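Local coordinates for putative sugar binding protein (Bacteroides vulgatus ATCC 8482, PDB 3KEZ) that probably binds sugars at the outer membrane as a calcium-containing member of the SusD family of nutrient-binding proteins, at residues N261-P267 and E325-N331; M272-Y278 and Y315-Y319. All coordinates share one frame; numbering follows the deposited sequence.

Following the chain from its N terminus, strand 255-259 runs out into the loop 261-267, which is met by 325-331 just ahead of strand 332-336; contact 1 closes that excursion around a calcium ion. Nested inside it, contact 2 closes a shorter loop, bringing the one-turn helix 272-275 and the residues after it against the end of strand 313-316 and the turn that follows. Their centres are about 13 Å apart, and the two contacts touch directly: Thr328 packs on Tyr274, Ile327 on Ser277, and Ala330 on Tyr319. Together they tie the loops flanking helix 272-275 to those linking strands 313-316 and 332-336.

Contact 1 (N261-P267 and E325-N331); sequences NLTTDSP and ENITDAN. With CA (calcium ion), chain C.
The side chain of Asn261 lies over the backbone at Asp329 and Ala330, its CB 3.3 Å from Asp329 O. With CG beside the backbone N (chi1 -69°), the amide reaches Ala330: ND2 donates to Ala330 O at 3.0 Å in a nearly straight bond (173°), with the acceptor close to the amide plane. The same ND2 also bonds Ser41. A leucine in its place would probably leave Ala330 O and Ser41 without their partner. Asn261 also donates from its backbone N, to Asn331 OD1, meeting it from above the carbonyl plane, while that OD1 also binds the metal. The calcium draws the segments together: Asn261 O and Asp329 O each lie 2.4 Å from it, and Glu325 grips it with both carboxylate oxygens, OE1 at 2.5 Å and OE2 at 2.7 Å. Asn261 O and Asp329 O are 3.1 Å apart, a closeness explained by the ion that both bind. Farther out, one water joins Thr263 OG1, Asn326 N and Asp329 OD2. Gln322 and a water complete a calcium site built from two loops of this SusD-family protein, mixing backbone carbonyls, side-chain amides and a bidentate carboxylate.

Contact 2 (M272-Y278 and Y315-Y319); sequences MGYLNSY and YVNKY
Asn276 O takes a firm bond from a water 2.8 Å away that also donates to Asn317 OD1, carrying the helix end across to the other segment. A second water lies among Asn276 O, Val316 O and Tyr319 N, accepting from Tyr319 N. On the side chain of Asn276, OD1 takes a water that accepts from Val316 N, while ND2 turns back to Met272 O at 3.0 Å. That carbonyl also receives Asn276 N, so two bonds from one residue hold the last turn and fix the amide's rotation. No direct hydrogen bond crosses the contact; packing comes mainly from two tyrosine rings. Met272, a selenomethionine, sets CB squarely over the face of Tyr319 in a CH-pi contact, 3.5 Å from the ring centroid and 3° off its normal. Bends at chi2 (-65°) and chi3 (-78°) fold the chain back, bringing CE within 3.5 Å of Tyr319 OH, whose hydrogen bond goes to Ala394 O. Gly273 CA comes just as near Tyr319 CB. At the far end, Ser277 C and Tyr278 N lie over one face of Tyr315, and Tyr278 CB touches its CE2 at 3.7 Å. Helix 43-50 and strand 332-336 pack against both Met272 and Tyr319, while strand 306-309, antiparallel to 313-316, meets Tyr278 and Tyr315.

Contact 1 (N261-P267 and E325-N331)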
ATOM      1  N   ASN A 261     -15.020   3.624   4.056  1.00 10.44           N
ATOM      2  CA  ASN A 261     -15.682   2.922   5.158  1.00 13.58           C
ATOM      3  C   ASN A 261     -16.808   3.801   5.716  1.00 15.95           C
ATOM      4  O   ASN A 261     -16.641   5.017   5.884  1.00 16.40           O
ATOM      5  CB  ASN A 261     -14.638   2.613   6.253  1.00 11.98           C
ATOM      6  CG  ASN A 261     -13.626   1.560   5.808  1.00 15.83           C
ATOM      7  OD1 ASN A 261     -13.997   0.594   5.143  1.00 14.19           O
ATOM      8  ND2 ASN A 261     -12.337   1.750   6.157  1.00  8.63           N
ATOM      9  N   LEU A 262     -17.956   3.203   6.015  1.00 22.09           N
ATOM     10  CA  LEU A 262     -19.138   3.994   6.459  1.00 23.59           C
ATOM     11  C   LEU A 262     -19.719   3.492   7.773  1.00 25.56           C
ATOM     12  O   LEU A 262     -19.650   2.304   8.058  1.00 26.96           O
ATOM     13  CB  LEU A 262     -20.216   3.971   5.375  1.00 22.74           C
ATOM     14  CG  LEU A 262     -19.806   4.498   3.995  1.00 18.63           C
ATOM     15  CD1 LEU A 262     -20.882   4.168   2.994  1.00 17.70           C
ATOM     16  CD2 LEU A 262     -19.509   6.031   4.042  1.00 17.24           C
ATOM     17  N   THR A 263     -20.303   4.394   8.568  1.00 25.95           N
ATOM     18  CA  THR A 263     -21.012   3.999   9.796  1.00 25.55           C
ATOM     19  C   THR A 263     -21.939   2.803   9.536  1.00 25.43           C
ATOM     20  O   THR A 263     -22.045   1.908  10.364  1.00 24.16           O
ATOM     21  CB  THR A 263     -21.824   5.175  10.403  1.00 26.29           C
ATOM     22  OG1 THR A 263     -20.928   6.233  10.782  1.00 25.30           O
ATOM     23  CG2 THR A 263     -22.645   4.716  11.623  1.00 16.85           C
ATOM     24  N   THR A 264     -22.558   2.783   8.358  1.00 26.19           N
ATOM     25  CA  THR A 264     -23.540   1.763   7.990  1.00 27.80           C
ATOM     26  C   THR A 264     -22.932   0.644   7.153  1.00 27.30           C
ATOM     27  O   THR A 264     -23.629  -0.198   6.606  1.00 26.68           O
ATOM     28  CB  THR A 264     -24.712   2.422   7.219  1.00 29.14           C
ATOM     29  OG1 THR A 264     -24.187   3.163   6.111  1.00 33.42           O
ATOM     30  CG2 THR A 264     -25.498   3.354   8.158  1.00 30.90           C
ATOM     31  N   ASP A 265     -21.613   0.633   7.078  1.00 29.95           N
ATOM     32  CA  ASP A 265     -20.885  -0.341   6.294  1.00 27.20           C
ATOM     33  C   ASP A 265     -19.466  -0.380   6.842  1.00 24.46           C
ATOM     34  O   ASP A 265     -18.528   0.088   6.188  1.00 26.65           O
ATOM     35  CB  ASP A 265     -20.863   0.101   4.851  1.00 28.54           C
ATOM     36  CG  ASP A 265     -20.120  -0.876   3.959  1.00 32.44           C
ATOM     37  OD1 ASP A 265     -20.202  -2.106   4.213  1.00 33.11           O
ATOM     38  OD2 ASP A 265     -19.479  -0.397   2.998  1.00 35.57           O
ATOM     39  N   SER A 266     -19.334  -0.899   8.063  1.00 19.01           N
ATOM     40  CA  SER A 266     -18.144  -0.701   8.874  1.00 15.56           C
ATOM     41  C   SER A 266     -17.177  -1.886   8.817  1.00 14.98           C
ATOM     42  O   SER A 266     -17.612  -3.043   8.856  1.00 13.34           O
ATOM     43  CB  SER A 266     -18.530  -0.419  10.330  1.00 15.28           C
ATOM     44  OG  SER A 266     -17.381  -0.408  11.142  1.00 15.46           O
ATOM     45  N   PRO A 267     -15.861  -1.596   8.734  1.00 13.42           N
ATOM     46  CA  PRO A 267     -14.874  -2.663   8.793  1.00 13.15           C
ATOM     47  C   PRO A 267     -14.643  -3.213  10.182  1.00 13.49           C
ATOM     48  O   PRO A 267     -13.957  -4.225  10.322  1.00 15.29           O
ATOM     49  CB  PRO A 267     -13.593  -1.992   8.269  1.00 11.74           C
ATOM     50  CG  PRO A 267     -13.758  -0.578   8.661  1.00 17.87           C
ATOM     51  CD  PRO A 267     -15.228  -0.312   8.390  1.00 12.64           C
ATOM     52  N   GLU A 325     -18.628  10.269  12.232  1.00 13.85           N
ATOM     53  CA  GLU A 325     -18.226   8.849  12.268  1.00 14.30           C
ATOM     54  C   GLU A 325     -17.375   8.502  13.471  1.00 15.61           C
ATOM     55  O   GLU A 325     -16.693   9.342  14.024  1.00 16.34           O
ATOM     56  CB  GLU A 325     -17.406   8.497  11.046  1.00 14.38           C
ATOM     57  CG  GLU A 325     -18.158   8.477   9.793  1.00 13.08           C
ATOM     58  CD  GLU A 325     -17.297   8.013   8.635  1.00 15.40           C
ATOM     59  OE1 GLU A 325     -16.041   8.173   8.714  1.00 15.65           O
ATOM     60  OE2 GLU A 325     -17.882   7.476   7.663  1.00 17.13           O
ATOM     61  N   ASN A 326     -17.415   7.239  13.857  1.00 16.27           N
ATOM     62  CA  ASN A 326     -16.479   6.696  14.835  1.00 18.04           C
ATOM     63  C   ASN A 326     -15.103   6.542  14.147  1.00 13.30           C
ATOM     64  O   ASN A 326     -15.033   6.420  12.938  1.00  9.09           O
ATOM     65  CB  ASN A 326     -17.000   5.328  15.310  1.00 20.32           C
ATOM     66  CG  ASN A 326     -16.223   4.770  16.486  1.00 29.51           C
ATOM     67  OD1 ASN A 326     -15.213   4.068  16.314  1.00 28.73           O
ATOM     68  ND2 ASN A 326     -16.720   5.036  17.695  1.00 34.87           N
ATOM     69  N   ILE A 327     -14.020   6.548  14.910  1.00 12.13           N
ATOM     70  CA  ILE A 327     -12.686   6.266  14.321  1.00 11.79           C
ATOM     71  C   ILE A 327     -12.668   4.911  13.593  1.00 13.48           C
ATOM     72  O   ILE A 327     -11.893   4.704  12.654  1.00 12.50           O
ATOM     73  CB  ILE A 327     -11.554   6.299  15.357  1.00 13.54           C
ATOM     74  CG1 ILE A 327     -11.836   5.361  16.544  1.00 17.70           C
ATOM     75  CG2 ILE A 327     -11.307   7.741  15.822  1.00 16.65           C
ATOM     76  CD1 ILE A 327     -10.648   5.167  17.477  1.00 10.66           C
ATOM     77  N   THR A 328     -13.501   3.972  14.029  1.00  8.87           N
ATOM     78  CA  THR A 328     -13.586   2.701  13.349  1.00 11.87           C
ATOM     79  C   THR A 328     -13.799   2.820  11.826  1.00 12.66           C
ATOM     80  O   THR A 328     -13.292   2.003  11.050  1.00 12.10           O
ATOM     81  CB  THR A 328     -14.720   1.853  13.943  1.00 13.61           C
ATOM     82  OG1 THR A 328     -14.388   1.511  15.294  1.00 18.60           O
ATOM     83  CG2 THR A 328     -14.914   0.612  13.142  1.00 14.96           C
ATOM     84  N   ASP A 329     -14.542   3.839  11.400  1.00 11.35           N
ATOM     85  CA  ASP A 329     -14.956   3.938  10.024  1.00  9.74           C
ATOM     86  C   ASP A 329     -14.161   4.956   9.225  1.00 10.81           C
ATOM     87  O   ASP A 329     -14.580   5.345   8.129  1.00 12.56           O
ATOM     88  CB  ASP A 329     -16.447   4.207   9.980  1.00 11.84           C
ATOM     89  CG  ASP A 329     -17.227   3.095  10.628  1.00 17.97           C
ATOM     90  OD1 ASP A 329     -16.854   1.923  10.381  1.00 15.44           O
ATOM     91  OD2 ASP A 329     -18.164   3.383  11.406  1.00 12.15           O
ATOM     92  N   ALA A 330     -12.967   5.312   9.719  1.00 10.34           N
ATOM     93  CA  ALA A 330     -12.050   6.150   8.964  1.00  9.76           C
ATOM     94  C   ALA A 330     -11.738   5.480   7.647  1.00 10.43           C
ATOM     95  O   ALA A 330     -11.517   4.246   7.585  1.00  9.70           O
ATOM     96  CB  ALA A 330     -10.767   6.404   9.746  1.00  8.29           C
ATOM     97  N   ASN A 331     -11.723   6.299   6.597  1.00 12.02           N
ATOM     98  CA  ASN A 331     -11.306   5.882   5.268  1.00 10.44           C
ATOM     99  C   ASN A 331      -9.814   5.634   5.252  1.00 11.20           C
ATOM    100  O   ASN A 331      -9.089   6.145   6.104  1.00 11.20           O
ATOM    101  CB  ASN A 331     -11.672   6.956   4.221  1.00 10.90           C
ATOM    102  CG  ASN A 331     -13.208   7.126   4.030  1.00 14.64           C
ATOM    103  OD1 ASN A 331     -13.992   6.385   4.616  1.00 12.19           O
ATOM    104  ND2 ASN A 331     -13.622   8.100   3.188  1.00 11.50           N
TER
HETATM  105 CA    CA C 501     -15.400   6.963   6.617  1.00 31.50          CA
HETATM  106  O   HOH W   1     -18.992   5.560  12.515  1.00 16.87           O
HETATM  107  O   HOH W   2     -20.273   7.129   7.758  1.00 20.87           O
HETATM  108  O   HOH W   3     -16.891   8.382   5.036  1.00 14.45           O

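Contact 2 (M272-Y278 and Y315-Y319)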
HETATM    1  N   MSE A 272      -7.699   0.194  10.558  1.00  7.63           N
HETATM    2  CA  MSE A 272      -6.580   1.122  10.861  1.00  8.11           C
HETATM    3  C   MSE A 272      -7.004   2.242  11.793  1.00  9.16           C
HETATM    4  O   MSE A 272      -6.239   2.641  12.688  1.00  8.72           O
HETATM    5  CB  MSE A 272      -5.961   1.684   9.575  1.00  6.24           C
HETATM    6  CG  MSE A 272      -5.311   0.627   8.672  1.00 10.06           C
HETATM    7 SE   MSE A 272      -3.810  -0.145   9.560  0.75  2.00          SE
HETATM    8  CE  MSE A 272      -2.467   1.281   9.316  1.00 10.61           C
ATOM      9  N   GLY A 273      -8.235   2.731  11.600  1.00 10.54           N
ATOM     10  CA  GLY A 273      -8.778   3.801  12.405  1.00  8.71           C
ATOM     11  C   GLY A 273      -8.825   3.439  13.874  1.00 10.35           C
ATOM     12  O   GLY A 273      -8.564   4.284  14.729  1.00 10.56           O
ATOM     13  N   TYR A 274      -9.173   2.187  14.167  1.00 11.29           N
ATOM     14  CA  TYR A 274      -9.215   1.721  15.556  1.00 11.13           C
ATOM     15  C   TYR A 274      -7.843   1.222  16.050  1.00 13.40           C
ATOM     16  O   TYR A 274      -7.543   1.324  17.236  1.00 10.59           O
ATOM     17  CB  TYR A 274     -10.261   0.628  15.711  1.00 11.19           C
ATOM     18  CG  TYR A 274     -10.990   0.616  17.030  1.00 11.74           C
ATOM     19  CD1 TYR A 274     -12.000   1.534  17.311  1.00 12.42           C
ATOM     20  CD2 TYR A 274     -10.692  -0.344  17.988  1.00  5.87           C
ATOM     21  CE1 TYR A 274     -12.686   1.498  18.546  1.00 17.99           C
ATOM     22  CE2 TYR A 274     -11.364  -0.377  19.207  1.00 13.73           C
ATOM     23  CZ  TYR A 274     -12.357   0.530  19.472  1.00 16.44           C
ATOM     24  OH  TYR A 274     -12.997   0.447  20.677  1.00 23.98           O
ATOM     25  N   LEU A 275      -6.998   0.687  15.170  1.00 13.93           N
ATOM     26  CA  LEU A 275      -5.693   0.182  15.651  1.00 11.72           C
ATOM     27  C   LEU A 275      -4.740   1.334  15.990  1.00 11.75           C
ATOM     28  O   LEU A 275      -3.947   1.240  16.932  1.00 10.53           O
ATOM     29  CB  LEU A 275      -5.040  -0.760  14.638  1.00  8.79           C
ATOM     30  CG  LEU A 275      -5.802  -2.055  14.312  1.00  7.25           C
ATOM     31  CD1 LEU A 275      -5.168  -2.719  13.095  1.00  9.15           C
ATOM     32  CD2 LEU A 275      -5.821  -2.970  15.514  1.00  7.43           C
ATOM     33  N   ASN A 276      -4.872   2.449  15.271  1.00 12.17           N
ATOM     34  CA  ASN A 276      -3.888   3.542  15.375  1.00 11.22           C
ATOM     35  C   ASN A 276      -4.400   4.661  16.240  1.00 14.13           C
ATOM     36  O   ASN A 276      -4.396   5.800  15.820  1.00 14.26           O
ATOM     37  CB  ASN A 276      -3.559   4.068  13.958  1.00 12.16           C
ATOM     38  CG  ASN A 276      -2.658   3.109  13.173  1.00 15.28           C
ATOM     39  OD1 ASN A 276      -1.431   3.286  13.159  1.00 16.67           O
ATOM     40  ND2 ASN A 276      -3.263   2.083  12.522  1.00  8.33           N
ATOM     41  N   SER A 277      -4.902   4.331  17.431  1.00 14.20           N
ATOM     42  CA  SER A 277      -5.527   5.335  18.290  1.00 13.50           C
ATOM     43  C   SER A 277      -5.561   4.852  19.717  1.00 11.76           C
ATOM     44  O   SER A 277      -5.801   3.677  19.975  1.00 11.15           O
ATOM     45  CB  SER A 277      -6.974   5.651  17.857  1.00 14.47           C
ATOM     46  OG  SER A 277      -7.686   6.334  18.888  1.00 13.22           O
ATOM     47  N   TYR A 278      -5.348   5.771  20.654  1.00 15.30           N
ATOM     48  CA  TYR A 278      -5.403   5.392  22.055  1.00 12.31           C
ATOM     49  C   TYR A 278      -6.862   5.377  22.530  1.00 13.51           C
ATOM     50  O   TYR A 278      -7.136   4.976  23.667  1.00 13.29           O
ATOM     51  CB  TYR A 278      -4.487   6.265  22.936  1.00 13.00           C
ATOM     52  CG  TYR A 278      -4.772   7.733  22.921  1.00  8.21           C
ATOM     53  CD1 TYR A 278      -5.871   8.255  23.606  1.00 16.61           C
ATOM     54  CD2 TYR A 278      -3.947   8.597  22.246  1.00  7.74           C
ATOM     55  CE1 TYR A 278      -6.131   9.610  23.602  1.00 19.14           C
ATOM     56  CE2 TYR A 278      -4.184   9.952  22.237  1.00 13.28           C
ATOM     57  CZ  TYR A 278      -5.278  10.448  22.905  1.00 20.75           C
ATOM     58  OH  TYR A 278      -5.516  11.782  22.898  1.00 19.51           O
ATOM     59  N   TYR A 315       0.656   7.838  18.480  1.00  9.93           N
ATOM     60  CA  TYR A 315      -0.053   7.159  17.410  1.00 11.07           C
ATOM     61  C   TYR A 315      -0.062   8.024  16.152  1.00 12.07           C
ATOM     62  O   TYR A 315       0.013   9.249  16.239  1.00 10.86           O
ATOM     63  CB  TYR A 315      -1.487   6.853  17.862  1.00  8.34           C
ATOM     64  CG  TYR A 315      -1.482   5.856  18.986  1.00  8.80           C
ATOM     65  CD1 TYR A 315      -1.509   4.509  18.711  1.00 13.22           C
ATOM     66  CD2 TYR A 315      -1.315   6.255  20.317  1.00 12.73           C
ATOM     67  CE1 TYR A 315      -1.413   3.582  19.700  1.00 10.54           C
ATOM     68  CE2 TYR A 315      -1.236   5.322  21.339  1.00 10.05           C
ATOM     69  CZ  TYR A 315      -1.301   3.981  21.009  1.00 10.85           C
ATOM     70  OH  TYR A 315      -1.238   3.018  21.951  1.00 11.35           O
ATOM     71  N   VAL A 316      -0.138   7.388  14.987  1.00 10.97           N
ATOM     72  CA  VAL A 316      -0.224   8.118  13.736  1.00  9.48           C
ATOM     73  C   VAL A 316      -1.695   8.366  13.436  1.00  9.41           C
ATOM     74  O   VAL A 316      -2.442   7.462  13.105  1.00 10.58           O
ATOM     75  CB  VAL A 316       0.456   7.375  12.594  1.00  8.37           C
ATOM     76  CG1 VAL A 316       0.323   8.149  11.266  1.00 10.09           C
ATOM     77  CG2 VAL A 316       1.939   7.130  12.958  1.00 11.48           C
ATOM     78  N   ASN A 317      -2.100   9.619  13.550  1.00 10.02           N
ATOM     79  CA  ASN A 317      -3.504  10.014  13.471  1.00 10.03           C
ATOM     80  C   ASN A 317      -3.905  10.361  12.038  1.00  9.43           C
ATOM     81  O   ASN A 317      -4.482  11.436  11.771  1.00 13.59           O
ATOM     82  CB  ASN A 317      -3.737  11.228  14.402  1.00 10.99           C
ATOM     83  CG  ASN A 317      -5.201  11.445  14.726  1.00 16.27           C
ATOM     84  OD1 ASN A 317      -5.935  10.482  14.890  1.00 14.97           O
ATOM     85  ND2 ASN A 317      -5.636  12.711  14.799  1.00 14.26           N
ATOM     86  N   LYS A 318      -3.634   9.447  11.115  1.00  9.00           N
ATOM     87  CA  LYS A 318      -3.999   9.646   9.699  1.00 10.91           C
ATOM     88  C   LYS A 318      -5.379   9.119   9.361  1.00  9.22           C
ATOM     89  O   LYS A 318      -5.966   9.499   8.354  1.00 11.73           O
ATOM     90  CB  LYS A 318      -2.977   8.976   8.775  1.00  7.05           C
ATOM     91  CG  LYS A 318      -1.610   9.625   8.840  1.00  8.04           C
ATOM     92  CD  LYS A 318      -0.571   8.933   7.946  1.00  8.58           C
ATOM     93  CE  LYS A 318       0.625   9.835   7.686  1.00  6.14           C
ATOM     94  NZ  LYS A 318       1.662   9.209   6.767  1.00  6.08           N
ATOM     95  N   TYR A 319      -5.856   8.199  10.176  1.00  7.62           N
ATOM     96  CA  TYR A 319      -7.162   7.598   9.974  1.00  9.64           C
ATOM     97  C   TYR A 319      -8.187   8.385  10.783  1.00 11.39           C
ATOM     98  O   TYR A 319      -8.611   7.989  11.865  1.00  9.64           O
ATOM     99  CB  TYR A 319      -7.081   6.136  10.359  1.00  6.50           C
ATOM    100  CG  TYR A 319      -6.061   5.464   9.467  1.00 10.07           C
ATOM    101  CD1 TYR A 319      -6.387   5.083   8.157  1.00 13.07           C
ATOM    102  CD2 TYR A 319      -4.742   5.288   9.888  1.00  8.61           C
ATOM    103  CE1 TYR A 319      -5.427   4.529   7.306  1.00 12.00           C
ATOM    104  CE2 TYR A 319      -3.768   4.735   9.030  1.00  5.22           C
ATOM    105  CZ  TYR A 319      -4.119   4.344   7.765  1.00 12.52           C
ATOM    106  OH  TYR A 319      -3.152   3.768   6.964  1.00 10.62           O
TER
HETATM  107  O   HOH W   4      -7.728   6.898  14.203  1.00 11.66           O
HETATM  108  O   HOH W   5      -0.449   4.546  15.254  1.00  8.14           O
HETATM  109  O   HOH W   6      -5.236   7.064  13.000  1.00  8.59           O
HETATM  110  O   HOH W   7      -4.553   8.532  16.416  1.00 13.81           O